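Local coordinates for protein family 88 glycosyl hydrolase (Bacteroides thetaiotaomicron, PDB 5NOA) that probably takes part in breaking down complex plant arabinogalactan in the gut, with an assigned but uncertain glycoside hydrolase activity, at residues L180-L185 and E245-R250; V232-A237 and F295-Q300; L260-A265 and A311-V316. All blocks are in the same frame, centred on the assembly; numbering follows the deposited sequence.

Contact 1 of 3, residues L180-L185 and E245-R250; sequences LYLEKL and ETDKYR
Leu-182 on the first turn of helix 180-196 faces the loop 245-250, and its CD1 comes to 3.5 Å from OD1 of Asp-247. The methyl thus packs against a carboxylate oxygen, while the leucine side chain also touches Tyr-173, Leu-243 and Pro-244. The backbone of Leu-182 is linked to the loop through a water, which donates to Leu-182 O (2.8 Å) and to Asp-247 OD2 (2.9 Å). OD2 accepts from Tyr-249 N at 3.0 Å, the N-H coming from above the carboxylate plane. This capping bond lies within a type I turn, Asp-247 to Arg-250, that leads into helix 250-266. The loop is the surface connection between helices 226-242 and 250-266 of the family's (alpha/alpha)6 barrel, and the contact joins it to helix 180-196. Glu-183 follows: its CG lies anti to the backbone N (chi1 175°) and a bend at chi2 brings the carboxylate up to the Tyr-249 hydroxyl. There OE1, through its syn lone pair, accepts from OH at 2.7 Å, with carboxylate and ring planes 69° apart. Lys-248 lays its CG over one face of that ring; its NZ stays 4.3 Å from Glu-183 OE1, too far for a salt bridge. Tyr-249 also stacks with His-186.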
loop_
_atom_site.group_PDB
_atom_site.type_symbol
_atom_site.label_atom_id
_atom_site.label_comp_id
_atom_site.label_asym_id
_atom_site.label_seq_id
_atom_site.Cartn_x
_atom_site.Cartn_y
_atom_site.Cartn_z
ATOM N N LEU A 180 4.284 1.626 23.113
ATOM C CA LEU A 180 4.141 2.951 22.563
ATOM C C LEU A 180 3.877 2.916 21.056
ATOM O O LEU A 180 3.149 3.759 20.562
ATOM C CB LEU A 180 5.353 3.816 22.913
ATOM C CG LEU A 180 5.234 5.283 22.554
ATOM C CD1 LEU A 180 4.122 5.975 23.351
ATOM C CD2 LEU A 180 6.568 5.965 22.800
ATOM N N TYR A 181 4.466 1.953 20.343
ATOM C CA TYR A 181 4.182 1.836 18.894
ATOM C C TYR A 181 2.694 1.718 18.601
ATOM O O TYR A 181 2.212 2.291 17.631
ATOM C CB TYR A 181 4.932 0.649 18.285
ATOM C CG TYR A 181 6.401 0.885 18.045
ATOM C CD1 TYR A 181 6.814 1.653 16.977
ATOM C CD2 TYR A 181 7.385 0.339 18.876
ATOM C CE1 TYR A 181 8.161 1.886 16.745
ATOM C CE2 TYR A 181 8.719 0.579 18.644
ATOM C CZ TYR A 181 9.096 1.348 17.570
ATOM O OH TYR A 181 10.415 1.584 17.293
ATOM N N LEU A 182 1.984 0.964 19.432
ATOM C CA LEU A 182 0.562 0.761 19.191
ATOM C C LEU A 182 -0.304 1.912 19.664
ATOM O O LEU A 182 -1.349 2.197 19.081
ATOM C CB LEU A 182 0.110 -0.598 19.751
ATOM C CG LEU A 182 0.896 -1.803 19.229
ATOM C CD1 LEU A 182 0.329 -3.093 19.827
ATOM C CD2 LEU A 182 0.922 -1.859 17.718
ATOM N N GLU A 183 0.155 2.609 20.692
ATOM C CA GLU A 183 -0.513 3.822 21.112
ATOM C C GLU A 183 -0.404 4.928 20.062
ATOM O O GLU A 183 -1.385 5.618 19.722
ATOM C CB GLU A 183 0.046 4.308 22.434
ATOM C CG GLU A 183 -0.497 5.630 22.926
ATOM C CD GLU A 183 -2.003 5.687 23.051
ATOM O OE1 GLU A 183 -2.639 4.675 23.515
ATOM O OE2 GLU A 183 -2.535 6.789 22.685
ATOM N N LYS A 184 0.790 5.094 19.535
ATOM C CA LYS A 184 1.030 6.110 18.511
ATOM C C LYS A 184 0.435 5.756 17.160
ATOM O O LYS A 184 0.019 6.666 16.439
ATOM C CB LYS A 184 2.525 6.434 18.467
ATOM C CG LYS A 184 2.994 7.183 19.719
ATOM C CD LYS A 184 2.610 8.652 19.671
ATOM C CE LYS A 184 3.011 9.400 20.929
ATOM N NZ LYS A 184 2.697 10.843 20.809
ATOM N N LEU A 185 0.376 4.467 16.817
ATOM C CA LEU A 185 -0.396 4.073 15.626
ATOM C C LEU A 185 -1.794 4.667 15.727
ATOM O O LEU A 185 -2.315 5.275 14.783
ATOM C CB LEU A 185 -0.456 2.540 15.570
ATOM C CG LEU A 185 -1.441 1.933 14.561
ATOM C CD1 LEU A 185 -1.116 2.332 13.162
ATOM C CD2 LEU A 185 -1.447 0.440 14.746
ATOM N N GLU A 245 -4.177 -9.563 18.808
ATOM C CA GLU A 245 -5.629 -9.733 18.849
ATOM C C GLU A 245 -6.224 -8.994 20.064
ATOM O O GLU A 245 -7.416 -8.720 20.097
ATOM C CB GLU A 245 -6.003 -11.244 18.807
ATOM C CG GLU A 245 -5.623 -12.015 20.067
ATOM C CD GLU A 245 -5.845 -13.528 20.002
ATOM O OE1 GLU A 245 -6.976 -13.929 19.645
ATOM O OE2 GLU A 245 -4.910 -14.303 20.338
ATOM N N THR A 246 -5.399 -8.725 21.083
ATOM C CA THR A 246 -5.838 -8.087 22.300
ATOM C C THR A 246 -5.690 -6.571 22.322
ATOM O O THR A 246 -5.995 -5.942 23.334
ATOM C CB THR A 246 -5.002 -8.662 23.459
ATOM O OG1 THR A 246 -3.613 -8.603 23.106
ATOM C CG2 THR A 246 -5.413 -10.097 23.756
ATOM N N ASP A 247 -5.197 -5.975 21.230
ATOM C CA ASP A 247 -4.924 -4.557 21.265
ATOM C C ASP A 247 -6.214 -3.771 21.523
ATOM O O ASP A 247 -7.239 -4.053 20.907
ATOM C CB ASP A 247 -4.293 -4.063 19.960
ATOM C CG ASP A 247 -3.945 -2.592 20.059
ATOM O OD1 ASP A 247 -2.987 -2.309 20.771
ATOM O OD2 ASP A 247 -4.668 -1.738 19.546
ATOM N N LYS A 248 -6.150 -2.766 22.394
ATOM C CA LYS A 248 -7.354 -2.055 22.807
ATOM C C LYS A 248 -8.011 -1.241 21.719
ATOM O O LYS A 248 -9.192 -0.904 21.865
ATOM C CB LYS A 248 -7.045 -1.139 24.001
ATOM C CG LYS A 248 -6.129 0.036 23.717
ATOM C CD LYS A 248 -5.863 0.761 25.036
ATOM C CE LYS A 248 -4.623 0.244 25.709
ATOM N NZ LYS A 248 -3.430 0.681 24.949
ATOM N N TYR A 249 -7.279 -0.891 20.657
ATOM C CA TYR A 249 -7.823 -0.103 19.561
ATOM C C TYR A 249 -8.232 -0.954 18.354
ATOM O O TYR A 249 -8.716 -0.406 17.371
ATOM C CB TYR A 249 -6.822 0.966 19.122
ATOM C CG TYR A 249 -6.448 1.918 20.232
ATOM C CD1 TYR A 249 -7.411 2.740 20.840
ATOM C CD2 TYR A 249 -5.155 2.004 20.660
ATOM C CE1 TYR A 249 -7.054 3.628 21.833
ATOM C CE2 TYR A 249 -4.793 2.877 21.648
ATOM C CZ TYR A 249 -5.731 3.674 22.230
ATOM O OH TYR A 249 -5.357 4.551 23.235
ATOM N N ARG A 250 -8.076 -2.283 18.430
ATOM C CA ARG A 250 -8.255 -3.149 17.258
ATOM C C ARG A 250 -9.631 -3.041 16.660
ATOM O O ARG A 250 -9.761 -3.018 15.439
ATOM C CB ARG A 250 -7.946 -4.590 17.663
ATOM C CG ARG A 250 -7.994 -5.599 16.551
ATOM C CD ARG A 250 -7.376 -6.898 17.034
ATOM N NE ARG A 250 -7.367 -7.966 16.046
ATOM C CZ ARG A 250 -8.333 -8.860 15.885
ATOM N NH1 ARG A 250 -9.435 -8.796 16.626
ATOM N NH2 ARG A 250 -8.193 -9.795 14.946
HETATM O O HOH W 1 -3.113 0.232 18.157
#

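Contact 2 of 3, residues V232-A237 and F295-Q300; sequences VLAGLA and FTYGLQ
Leu-233 and Gly-298 sit at the middle of a buried helix-helix packing contact between helix 226-242 and helix 289-304, close to the centre of the chain. The two segments run in broadly the same direction, crossing at 37°, as expected of neighbouring inner helices in an (alpha/alpha)6 barrel. Their axes approach to 8.1 Å, a close spacing made possible by small residues: the CA atoms of Ala-234 and Gly-298 are 4.7 Å apart, and the bare backbone of Gly-298 leaves the place that Leu-233 occupies. With CG anti to its own N (chi1 -172°), Leu-233 reaches over this glycine and fits its CD2 between Phe-295 and Leu-299. CD2 lies at the edge of the Phe-295 ring, 4.0 Å from CD1. The Leu-233 and Leu-299 side chains cross at about a right angle. Beyond the interface, Phe-257 covers Leu-233, while Trp-274 meets the Phe-295 ring. On the other flank Tyr-297 turns its ring along the alanines of helix 226-242. Ala-237 CB meets it obliquely, 4.1 Å from CE2, whereas Ala-234 presents its CB at the ring edge, 3.9 Å from CD2 of Tyr-297.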
loop_
_atom_site.group_PDB
_atom_site.type_symbol
_atom_site.label_atom_id
_atom_site.label_comp_id
_atom_site.label_asym_id
_atom_site.label_seq_id
_atom_site.Cartn_x
_atom_site.Cartn_y
_atom_site.Cartn_z
ATOM N N VAL A 232 -4.774 3.213 1.663
ATOM C CA VAL A 232 -5.365 3.123 2.989
ATOM C C VAL A 232 -5.920 1.723 3.245
ATOM O O VAL A 232 -5.710 1.141 4.312
ATOM C CB VAL A 232 -6.435 4.191 3.233
ATOM C CG1 VAL A 232 -7.004 4.050 4.647
ATOM C CG2 VAL A 232 -5.899 5.603 3.023
ATOM N N LEU A 233 -6.670 1.183 2.285
ATOM C CA LEU A 233 -7.282 -0.121 2.505
ATOM C C LEU A 233 -6.196 -1.189 2.672
ATOM O O LEU A 233 -6.290 -2.061 3.547
ATOM C CB LEU A 233 -8.224 -0.494 1.367
ATOM C CG LEU A 233 -9.038 -1.751 1.614
ATOM C CD1 LEU A 233 -10.174 -1.450 2.578
ATOM C CD2 LEU A 233 -9.651 -2.278 0.312
ATOM N N ALA A 234 -5.193 -1.147 1.797
ATOM C CA ALA A 234 -4.081 -2.087 1.928
ATOM C C ALA A 234 -3.298 -1.913 3.220
ATOM O O ALA A 234 -2.864 -2.885 3.825
ATOM C CB ALA A 234 -3.141 -1.943 0.742
ATOM N N GLY A 235 -3.136 -0.665 3.642
ATOM C CA GLY A 235 -2.475 -0.406 4.898
ATOM C C GLY A 235 -3.205 -0.930 6.101
ATOM O O GLY A 235 -2.603 -1.502 7.009
ATOM N N LEU A 236 -4.521 -0.757 6.120
ATOM C CA LEU A 236 -5.325 -1.300 7.180
ATOM C C LEU A 236 -5.277 -2.831 7.197
ATOM O O LEU A 236 -5.225 -3.435 8.274
ATOM C CB LEU A 236 -6.761 -0.810 7.099
ATOM C CG LEU A 236 -6.982 0.634 7.501
ATOM C CD1 LEU A 236 -8.365 1.120 7.084
ATOM C CD2 LEU A 236 -6.737 0.843 8.989
ATOM N N ALA A 237 -5.272 -3.469 6.037
ATOM C CA ALA A 237 -5.102 -4.921 5.988
ATOM C C ALA A 237 -3.789 -5.321 6.627
ATOM O O ALA A 237 -3.758 -6.237 7.431
ATOM C CB ALA A 237 -5.213 -5.403 4.548
ATOM N N PHE A 295 -6.866 -2.348 -3.985
ATOM C CA PHE A 295 -8.188 -2.776 -3.542
ATOM C C PHE A 295 -8.348 -4.287 -3.648
ATOM O O PHE A 295 -8.990 -4.898 -2.793
ATOM C CB PHE A 295 -9.295 -2.088 -4.339
ATOM C CG PHE A 295 -9.360 -0.584 -4.173
ATOM C CD1 PHE A 295 -9.229 0.034 -2.942
ATOM C CD2 PHE A 295 -9.654 0.207 -5.259
ATOM C CE1 PHE A 295 -9.344 1.406 -2.805
ATOM C CE2 PHE A 295 -9.757 1.577 -5.127
ATOM C CZ PHE A 295 -9.598 2.187 -3.903
ATOM N N THR A 296 -7.811 -4.881 -4.704
ATOM C CA THR A 296 -7.924 -6.307 -4.911
ATOM C C THR A 296 -7.162 -7.041 -3.822
ATOM O O THR A 296 -7.641 -8.060 -3.320
ATOM C CB THR A 296 -7.428 -6.677 -6.291
ATOM O OG1 THR A 296 -8.136 -5.927 -7.266
ATOM C CG2 THR A 296 -7.597 -8.118 -6.650
ATOM N N TYR A 297 -6.005 -6.520 -3.412
ATOM C CA TYR A 297 -5.314 -7.032 -2.235
ATOM C C TYR A 297 -6.127 -6.874 -0.981
ATOM O O TYR A 297 -6.359 -7.823 -0.229
ATOM C CB TYR A 297 -3.957 -6.327 -2.018
ATOM C CG TYR A 297 -3.307 -6.699 -0.709
ATOM C CD1 TYR A 297 -2.859 -7.982 -0.478
ATOM C CD2 TYR A 297 -3.184 -5.770 0.315
ATOM C CE1 TYR A 297 -2.261 -8.325 0.712
ATOM C CE2 TYR A 297 -2.599 -6.125 1.530
ATOM C CZ TYR A 297 -2.147 -7.424 1.730
ATOM O OH TYR A 297 -1.545 -7.799 2.919
ATOM N N GLY A 298 -6.550 -5.640 -0.684
ATOM C CA GLY A 298 -7.174 -5.380 0.626
ATOM C C GLY A 298 -8.493 -6.115 0.788
ATOM O O GLY A 298 -8.779 -6.650 1.855
ATOM N N LEU A 299 -9.302 -6.132 -0.285
ATOM C CA LEU A 299 -10.589 -6.820 -0.212
ATOM C C LEU A 299 -10.371 -8.327 -0.095
ATOM O O LEU A 299 -11.023 -8.982 0.723
ATOM C CB LEU A 299 -11.473 -6.506 -1.388
ATOM C CG LEU A 299 -11.948 -5.056 -1.503
ATOM C CD1 LEU A 299 -12.729 -4.863 -2.778
ATOM C CD2 LEU A 299 -12.768 -4.632 -0.322
ATOM N N GLN A 300 -9.485 -8.901 -0.901
ATOM C CA GLN A 300 -9.276 -10.345 -0.785
ATOM C C GLN A 300 -8.678 -10.688 0.560
ATOM O O GLN A 300 -9.025 -11.708 1.166
ATOM C CB GLN A 300 -8.402 -10.862 -1.903
ATOM C CG GLN A 300 -8.288 -12.411 -1.890
ATOM C CD GLN A 300 -9.602 -13.086 -2.294
ATOM O OE1 GLN A 300 -9.896 -13.188 -3.475
ATOM N NE2 GLN A 300 -10.414 -13.485 -1.325
#

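Contact 3 of 3, residues L260-A265 and A311-V316; sequences LAKSVA and AHYQPV
Tyr-313 reaches across from helix 310-328 and drives its hydroxyl end against the backbone of helix 250-266, crossing the side chain of Lys-262 at about a right angle. Its CG stands anti to the carbonyl carbon (chi1 -69°), which carries the ring across to the neighbouring helix. The ring meets that backbone edge-on: Ala-261 O lies near its plane, 3.5 Å from CE1, while also accepting the helical bond of Ala-265 N. Farther out, Tyr-313 OH sits 3.1 Å from Lys-262 CA and close to Lys-262 N, but the angle is too poor for a hydrogen bond. Alanine methyls make the approach possible. Ala-265 CB comes obliquely to the ring, 3.6 Å from CE1, and Ala-261 CB packs at the phenol end, 4.0 Å from CZ. The two segments cross at 44° with axes 10.8 Å apart, a separation the tyrosine ring spans, joining what are probably successive outer helices of the (alpha/alpha)6 barrel. On one face of its ring lies His-312, whose CD2 is 3.5 Å above the plane and over the centre. NE2 of that imidazole hydrogen-bonds, in the ring plane, with a water that donates to Lys-262 O, giving the exposed flank a polar bridge. Replacing Tyr-313 with an alanine would probably open a gap between the helices, leaving the methyls of Ala-261 and Ala-265 without the ring that packs on them and the imidazole of His-312 without the ring beneath it. Leu-308 and Val-303 also pack on the tyrosine. Past the kink near Pro-315, Val-316 points toward the partner helix and sets CG2 4.1 Å from Ala-265 CB; its carbonyl oxygen accepts from Gln-268 NE2.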
loop_
_atom_site.group_PDB
_atom_site.type_symbol
_atom_site.label_atom_id
_atom_site.label_comp_id
_atom_site.label_asym_id
_atom_site.label_seq_id
_atom_site.Cartn_x
_atom_site.Cartn_y
_atom_site.Cartn_z
ATOM N N LEU A 260 -14.697 1.290 4.956
ATOM C CA LEU A 260 -13.955 1.635 3.739
ATOM C C LEU A 260 -14.132 0.560 2.671
ATOM O O LEU A 260 -14.393 0.869 1.507
ATOM C CB LEU A 260 -12.484 1.815 4.090
ATOM C CG LEU A 260 -11.559 2.222 2.977
ATOM C CD1 LEU A 260 -11.971 3.533 2.361
ATOM C CD2 LEU A 260 -10.113 2.259 3.441
ATOM N N ALA A 261 -14.045 -0.701 3.081
ATOM C CA ALA A 261 -14.254 -1.771 2.102
ATOM C C ALA A 261 -15.603 -1.701 1.415
ATOM O O ALA A 261 -15.728 -1.887 0.193
ATOM C CB ALA A 261 -14.108 -3.133 2.773
ATOM N N LYS A 262 -16.627 -1.397 2.204
ATOM C CA LYS A 262 -17.972 -1.359 1.645
ATOM C C LYS A 262 -18.126 -0.274 0.620
ATOM O O LYS A 262 -18.697 -0.485 -0.465
ATOM C CB LYS A 262 -18.990 -1.210 2.792
ATOM C CG LYS A 262 -20.443 -1.412 2.418
ATOM C CD LYS A 262 -21.362 -1.380 3.661
ATOM C CE LYS A 262 -22.839 -1.296 3.314
ATOM N NZ LYS A 262 -23.341 -2.432 2.523
ATOM N N SER A 263 -17.576 0.888 0.942
ATOM C CA SER A 263 -17.663 2.018 0.003
ATOM C C SER A 263 -16.792 1.810 -1.237
ATOM O O SER A 263 -17.173 2.177 -2.344
ATOM C CB SER A 263 -17.272 3.296 0.709
ATOM O OG SER A 263 -18.243 3.630 1.660
ATOM N N VAL A 264 -15.640 1.195 -1.051
ATOM C CA VAL A 264 -14.785 0.812 -2.175
ATOM C C VAL A 264 -15.523 -0.136 -3.101
ATOM O O VAL A 264 -15.598 0.079 -4.316
ATOM C CB VAL A 264 -13.459 0.201 -1.678
ATOM C CG1 VAL A 264 -12.699 -0.503 -2.807
ATOM C CG2 VAL A 264 -12.579 1.268 -1.070
ATOM N N ALA A 265 -16.091 -1.210 -2.551
ATOM C CA ALA A 265 -16.775 -2.137 -3.376
ATOM C C ALA A 265 -17.941 -1.508 -4.152
ATOM O O ALA A 265 -18.149 -1.835 -5.316
ATOM C CB ALA A 265 -17.274 -3.308 -2.532
ATOM N N ALA A 311 -19.375 -13.590 0.670
ATOM C CA ALA A 311 -20.380 -13.591 -0.395
ATOM C C ALA A 311 -20.537 -12.208 -1.031
ATOM O O ALA A 311 -20.781 -12.103 -2.227
ATOM C CB ALA A 311 -21.720 -14.091 0.126
ATOM N N HIS A 312 -20.426 -11.155 -0.223
ATOM C CA HIS A 312 -20.608 -9.792 -0.701
ATOM C C HIS A 312 -19.389 -9.367 -1.529
ATOM O O HIS A 312 -19.535 -8.770 -2.601
ATOM C CB HIS A 312 -20.795 -8.818 0.473
ATOM C CG HIS A 312 -21.036 -7.390 0.076
ATOM N ND1 HIS A 312 -22.292 -6.867 -0.155
ATOM C CD2 HIS A 312 -20.166 -6.369 -0.094
ATOM C CE1 HIS A 312 -22.173 -5.587 -0.471
ATOM N NE2 HIS A 312 -20.892 -5.262 -0.436
ATOM N N TYR A 313 -18.186 -9.658 -1.051
ATOM C CA TYR A 313 -16.975 -9.080 -1.636
ATOM C C TYR A 313 -16.350 -9.958 -2.698
ATOM O O TYR A 313 -15.656 -9.424 -3.561
ATOM C CB TYR A 313 -15.958 -8.710 -0.572
ATOM C CG TYR A 313 -16.416 -7.552 0.266
ATOM C CD1 TYR A 313 -16.309 -6.254 -0.215
ATOM C CD2 TYR A 313 -16.948 -7.714 1.537
ATOM C CE1 TYR A 313 -16.705 -5.178 0.548
ATOM C CE2 TYR A 313 -17.356 -6.646 2.307
ATOM C CZ TYR A 313 -17.250 -5.354 1.798
ATOM O OH TYR A 313 -17.640 -4.291 2.528
ATOM N N GLN A 314 -16.492 -11.278 -2.630
ATOM C CA GLN A 314 -15.787 -12.107 -3.613
ATOM C C GLN A 314 -16.129 -11.750 -5.067
ATOM O O GLN A 314 -15.222 -11.680 -5.900
ATOM C CB GLN A 314 -15.980 -13.604 -3.360
ATOM C CG GLN A 314 -14.893 -14.424 -4.029
ATOM C CD GLN A 314 -13.492 -14.125 -3.539
ATOM O OE1 GLN A 314 -13.243 -14.137 -2.335
ATOM N NE2 GLN A 314 -12.563 -13.886 -4.462
ATOM N N PRO A 315 -17.400 -11.447 -5.394
ATOM C CA PRO A 315 -17.678 -11.086 -6.782
ATOM C C PRO A 315 -16.969 -9.811 -7.250
ATOM O O PRO A 315 -16.597 -9.701 -8.414
ATOM C CB PRO A 315 -19.201 -10.917 -6.800
ATOM C CG PRO A 315 -19.684 -11.820 -5.729
ATOM C CD PRO A 315 -18.655 -11.670 -4.654
ATOM N N VAL A 316 -16.783 -8.869 -6.347
ATOM C CA VAL A 316 -16.062 -7.634 -6.654
ATOM C C VAL A 316 -14.611 -7.979 -6.949
ATOM O O VAL A 316 -14.011 -7.482 -7.927
ATOM C CB VAL A 316 -16.199 -6.673 -5.468
ATOM C CG1 VAL A 316 -15.309 -5.460 -5.618
ATOM C CG2 VAL A 316 -17.687 -6.279 -5.317
HETATM O O HOH W 2 -20.565 -2.498 -1.063
#

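Overall arrangement
Contacts 2 and 3 adjoin, their centres 11 Å apart: Phe-295 packs on Val-264, Leu-299 on Ala-261, and Gln-300 OE1 probably accepts a hydrogen bond from Gln-314 NE2. Contact 1 lies at the surface, its centre 19 Å from that of contact 2 and 26 Å from that of contact 3, and touches neither. Along the chain, contact 2 opens before contact 1 closes, and contact 3 opens before contact 2 closes, whereas contacts 1 and 3 follow in series. Helix 226-242, loop 245-250 and helix 250-266 serve contacts 2, 1 and 3, with helices 289-304, 180-196 and 310-328 as their respective partners. Consecutive elements of the helical barrel are thereby tied to earlier and later helices.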